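Secreted hemophore CSA2 (Candida albicans, PDB 4Y7S) binds heme as a secreted CFEM protein and takes part in the use of iron from human hemoglobin, probably within a cross-cell-wall heme relay. Local coordinates at residues A[24-27]-A[28-32]; A[96-99]-A[100-103]. All blocks are in the same frame, centred on the assembly; numbering follows the deposited sequence.

Contact 1: A[24-27]-A[28-32]; sequences DQIP and KCAQE
The carbonyl group of P27 takes the backbone N-H of A30 from above its plane, about 50° out of it, with A30 N 3.0 Å from P27 O; A30 CB also lies near that oxygen. The puckered pyrrolidine of P27 turns its CB corner to C29, and CB is 4.0 Å from C29 SG, while the ring also touches D73 of helix 72-87. SG comes to this corner because it stands between the backbone N and the carbonyl carbon of C29 (chi1 61°). I26 points its CD1 methyl at the backbone of A30 and Q31, 3.8 Å from Q31 CA, and CD1 is also 4.1 Å from A30 CB. The aliphatic CG of Q31 lies across the isoleucine chain at an oblique angle. Residues 28-32 have helical backbone angles without the regular helical bonds: Q31 N bonds to K28 O just as A30 N does to P27 O, each three residues back, within the helical basket of the CFEM domain. The segment is tied to the basket by the signature disulfide between C29 and C69, and I26 and A30 both pack on F77 of helix 72-87. On the polar side, K28 is bent at chi2 (-49°), which brings its ammonium back over the preceding residues. NZ donates to a water at 2.8 Å, and this water in turn lies 2.7 Å from I26 O. A second water donates to D24 O and makes a weak bond with K28 NZ. The D24 carboxylate lies farther off, its OD1 6.2 Å from K28 NZ.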
loop_
_atom_site.group_PDB
_atom_site.type_symbol
_atom_site.label_atom_id
_atom_site.label_comp_id
_atom_site.label_asym_id
_atom_site.label_seq_id
_atom_site.Cartn_x
_atom_site.Cartn_y
_atom_site.Cartn_z
ATOM N N ASP A 24 -4.285 -26.347 0.823
ATOM C CA ASP A 24 -4.279 -27.704 0.332
ATOM C C ASP A 24 -4.429 -27.842 -1.177
ATOM O O ASP A 24 -4.215 -28.871 -1.691
ATOM C CB ASP A 24 -5.361 -28.502 1.011
ATOM C CG ASP A 24 -5.087 -28.711 2.446
ATOM O OD1 ASP A 24 -3.928 -28.759 2.846
ATOM O OD2 ASP A 24 -6.037 -28.821 3.176
ATOM N N GLN A 25 -4.819 -26.791 -1.853
ATOM C CA GLN A 25 -5.041 -26.854 -3.276
ATOM C C GLN A 25 -3.959 -26.224 -4.113
ATOM O O GLN A 25 -3.810 -26.556 -5.231
ATOM C CB GLN A 25 -6.371 -26.243 -3.640
ATOM C CG GLN A 25 -7.595 -26.876 -3.008
ATOM C CD GLN A 25 -8.812 -26.003 -3.153
ATOM O OE1 GLN A 25 -9.113 -25.181 -2.280
ATOM N NE2 GLN A 25 -9.492 -26.133 -4.277
ATOM N N ILE A 26 -3.208 -25.308 -3.552
ATOM C CA ILE A 26 -2.196 -24.591 -4.330
ATOM C C ILE A 26 -1.015 -25.494 -4.694
ATOM O O ILE A 26 -0.734 -26.476 -4.002
ATOM C CB ILE A 26 -1.649 -23.346 -3.571
ATOM C CG1 ILE A 26 -1.209 -23.722 -2.162
ATOM C CG2 ILE A 26 -2.693 -22.247 -3.536
ATOM C CD1 ILE A 26 -0.557 -22.560 -1.391
ATOM N N PRO A 27 -0.305 -25.152 -5.777
ATOM C CA PRO A 27 0.891 -25.936 -6.073
ATOM C C PRO A 27 1.846 -25.853 -4.905
ATOM O O PRO A 27 1.820 -24.875 -4.136
ATOM C CB PRO A 27 1.440 -25.289 -7.351
ATOM C CG PRO A 27 0.749 -24.017 -7.502
ATOM C CD PRO A 27 -0.557 -24.119 -6.793
ATOM N N LYS A 28 2.627 -26.908 -4.715
ATOM C CA LYS A 28 3.504 -27.003 -3.549
ATOM C C LYS A 28 4.499 -25.857 -3.496
ATOM O O LYS A 28 4.928 -25.458 -2.411
ATOM C CB LYS A 28 4.247 -28.350 -3.527
ATOM C CG LYS A 28 3.321 -29.568 -3.515
ATOM C CD LYS A 28 2.220 -29.448 -2.446
ATOM C CE LYS A 28 1.228 -30.612 -2.498
ATOM N NZ LYS A 28 -0.081 -30.264 -1.843
ATOM N N CYS A 29 4.876 -25.345 -4.661
ATOM C CA CYS A 29 5.857 -24.278 -4.713
ATOM C C CYS A 29 5.344 -23.015 -4.026
ATOM O O CYS A 29 6.140 -22.225 -3.544
ATOM C CB CYS A 29 6.252 -23.964 -6.152
ATOM S SG CYS A 29 4.931 -23.418 -7.220
ATOM N N ALA A 30 4.026 -22.865 -3.910
ATOM C CA ALA A 30 3.452 -21.646 -3.345
ATOM C C ALA A 30 3.133 -21.761 -1.868
ATOM O O ALA A 30 2.799 -20.762 -1.241
ATOM C CB ALA A 30 2.192 -21.268 -4.096
ATOM N N GLN A 31 3.249 -22.957 -1.295
ATOM C CA GLN A 31 2.851 -23.142 0.101
ATOM C C GLN A 31 3.616 -22.224 1.065
ATOM O O GLN A 31 3.003 -21.587 1.928
ATOM C CB GLN A 31 3.011 -24.595 0.523
ATOM C CG GLN A 31 1.930 -25.488 -0.097
ATOM C CD GLN A 31 1.998 -26.930 0.379
ATOM O OE1 GLN A 31 0.997 -27.636 0.362
ATOM N NE2 GLN A 31 3.174 -27.367 0.811
ATOM N N GLU A 32 4.933 -22.112 0.911
ATOM C CA GLU A 32 5.685 -21.250 1.823
ATOM C C GLU A 32 5.290 -19.787 1.646
ATOM O O GLU A 32 5.351 -19.000 2.588
ATOM C CB GLU A 32 7.206 -21.390 1.607
ATOM C CG GLU A 32 7.689 -20.997 0.205
ATOM C CD GLU A 32 9.215 -21.159 0.019
ATOM O OE1 GLU A 32 10.003 -20.545 0.781
ATOM O OE2 GLU A 32 9.626 -21.921 -0.882
HETATM O O HOH W 1 -2.808 -30.261 -4.001
HETATM O O HOH W 2 -1.229 -27.676 -1.620
#

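Contact 2: A[96-99]-A[100-103]; sequences IIPA and SVSS
From P98, at the N-cap position of helix 99-110, the chain enters regular helical bonding: S102 N donates to P98 O at 3.0 Å, nearly straight (166°) and in the carbonyl plane, and S103 N donates to A99 O at the same length but tilted from the plane. The P98 ring and V101 lie side by side and point the same way, with CG of the proline 3.8 Å from CG2 of the valine. The CB-CG-CD edge of the ring lies against this methyl, CB and CD of P98 each 3.9 Å from V101 CG2, so one branch of V101 is laid along the pyrrolidine. Its other branch, CG1, stands anti to the backbone N (chi1 173°) and comes within 4.2 Å of I97 CD1. I97 holds CG1 between its own N and carbonyl carbon (chi1 54°), and the extended end of the chain carries CD1 to the backbone of S102, 3.7 Å from S102 CA. The same methyl also meets S102 CB. Here a loop is fastened to the first turn of the helix by apolar contact as well as by the backbone bonds, and T58 of helix 55-68 touches both I97 and P98. The hydroxyl of S102 is hydrogen-bonded to R78 NH2, which links this turn to helix 72-87. P98 also packs on I5 of the second subunit. S100 OG lies 3.9 Å from P98 CB. P98 offers no polar side-chain group at the N-cap, so within 96-103 the helix start rests on backbone bonds and apolar contacts; the backbone bonds of A99 and S100 to the second subunit probably add to it.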
loop_
_atom_site.group_PDB
_atom_site.type_symbol
_atom_site.label_atom_id
_atom_site.label_comp_id
_atom_site.label_asym_id
_atom_site.label_seq_id
_atom_site.Cartn_x
_atom_site.Cartn_y
_atom_site.Cartn_z
ATOM N N ILE A 96 -5.960 -8.415 -4.765
ATOM C CA ILE A 96 -5.500 -7.081 -5.137
ATOM C C ILE A 96 -4.002 -6.942 -4.947
ATOM O O ILE A 96 -3.537 -6.724 -3.837
ATOM C CB ILE A 96 -6.173 -5.972 -4.285
ATOM C CG1 ILE A 96 -7.699 -6.161 -4.166
ATOM C CG2 ILE A 96 -5.840 -4.599 -4.849
ATOM C CD1 ILE A 96 -8.489 -5.957 -5.432
ATOM N N ILE A 97 -3.255 -6.995 -6.046
ATOM C CA ILE A 97 -1.795 -6.932 -5.985
ATOM C C ILE A 97 -1.258 -5.729 -6.721
ATOM O O ILE A 97 -1.904 -5.203 -7.625
ATOM C CB ILE A 97 -1.142 -8.210 -6.574
ATOM C CG1 ILE A 97 -1.642 -8.500 -7.992
ATOM C CG2 ILE A 97 -1.408 -9.370 -5.688
ATOM C CD1 ILE A 97 -0.951 -9.710 -8.661
ATOM N N PRO A 98 -0.046 -5.299 -6.356
ATOM C CA PRO A 98 0.608 -4.226 -7.103
ATOM C C PRO A 98 0.779 -4.566 -8.605
ATOM O O PRO A 98 0.919 -5.744 -8.957
ATOM C CB PRO A 98 1.968 -4.132 -6.436
ATOM C CG PRO A 98 1.784 -4.724 -5.072
ATOM C CD PRO A 98 0.789 -5.795 -5.247
ATOM N N ALA A 99 0.764 -3.564 -9.472
ATOM C CA ALA A 99 0.927 -3.809 -10.901
ATOM C C ALA A 99 2.281 -4.452 -11.212
ATOM O O ALA A 99 2.372 -5.313 -12.077
ATOM C CB ALA A 99 0.764 -2.524 -11.691
ATOM N N SER A 100 3.329 -4.031 -10.508
ATOM C CA SER A 100 4.671 -4.599 -10.703
ATOM C C SER A 100 4.700 -6.101 -10.355
ATOM O O SER A 100 5.349 -6.904 -11.028
ATOM C CB SER A 100 5.675 -3.822 -9.859
ATOM O OG SER A 100 5.309 -3.889 -8.483
ATOM N N VAL A 101 3.972 -6.481 -9.315
ATOM C CA VAL A 101 3.891 -7.889 -8.919
ATOM C C VAL A 101 3.092 -8.710 -9.930
ATOM O O VAL A 101 3.474 -9.841 -10.272
ATOM C CB VAL A 101 3.261 -8.042 -7.515
ATOM C CG1 VAL A 101 3.015 -9.514 -7.185
ATOM C CG2 VAL A 101 4.148 -7.376 -6.452
ATOM N N SER A 102 1.991 -8.158 -10.422
ATOM C CA SER A 102 1.236 -8.823 -11.479
ATOM C C SER A 102 2.119 -9.092 -12.700
ATOM O O SER A 102 2.050 -10.165 -13.275
ATOM C CB SER A 102 0.022 -7.993 -11.894
ATOM O OG SER A 102 -0.855 -8.776 -12.693
ATOM N N SER A 103 2.927 -8.107 -13.103
ATOM C CA SER A 103 3.806 -8.252 -14.260
ATOM C C SER A 103 4.825 -9.358 -14.015
ATOM O O SER A 103 5.094 -10.158 -14.899
ATOM C CB SER A 103 4.525 -6.935 -14.584
ATOM O OG SER A 103 3.589 -5.903 -14.847
#

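How the contacts relate
Contacts 1 and 2 follow one another along the chain and do not touch: their centres are 19 Å apart and their nearest atoms about 12 Å. Each is centred about 12 Å from the middle of the chain, and each meets helices 55-68 and 72-87, through different residues: contact 1 through V65 and F77, contact 2 through T58, N63 and R78. Contact 1 holds one cysteine of the C29-C69 disulfide, whereas contact 2 meets both other subunits of the three-chain assembly. Neither forms part of the heme site, whose iron is bound by D47; the I97 side chain is about 14 Å from a bound heme.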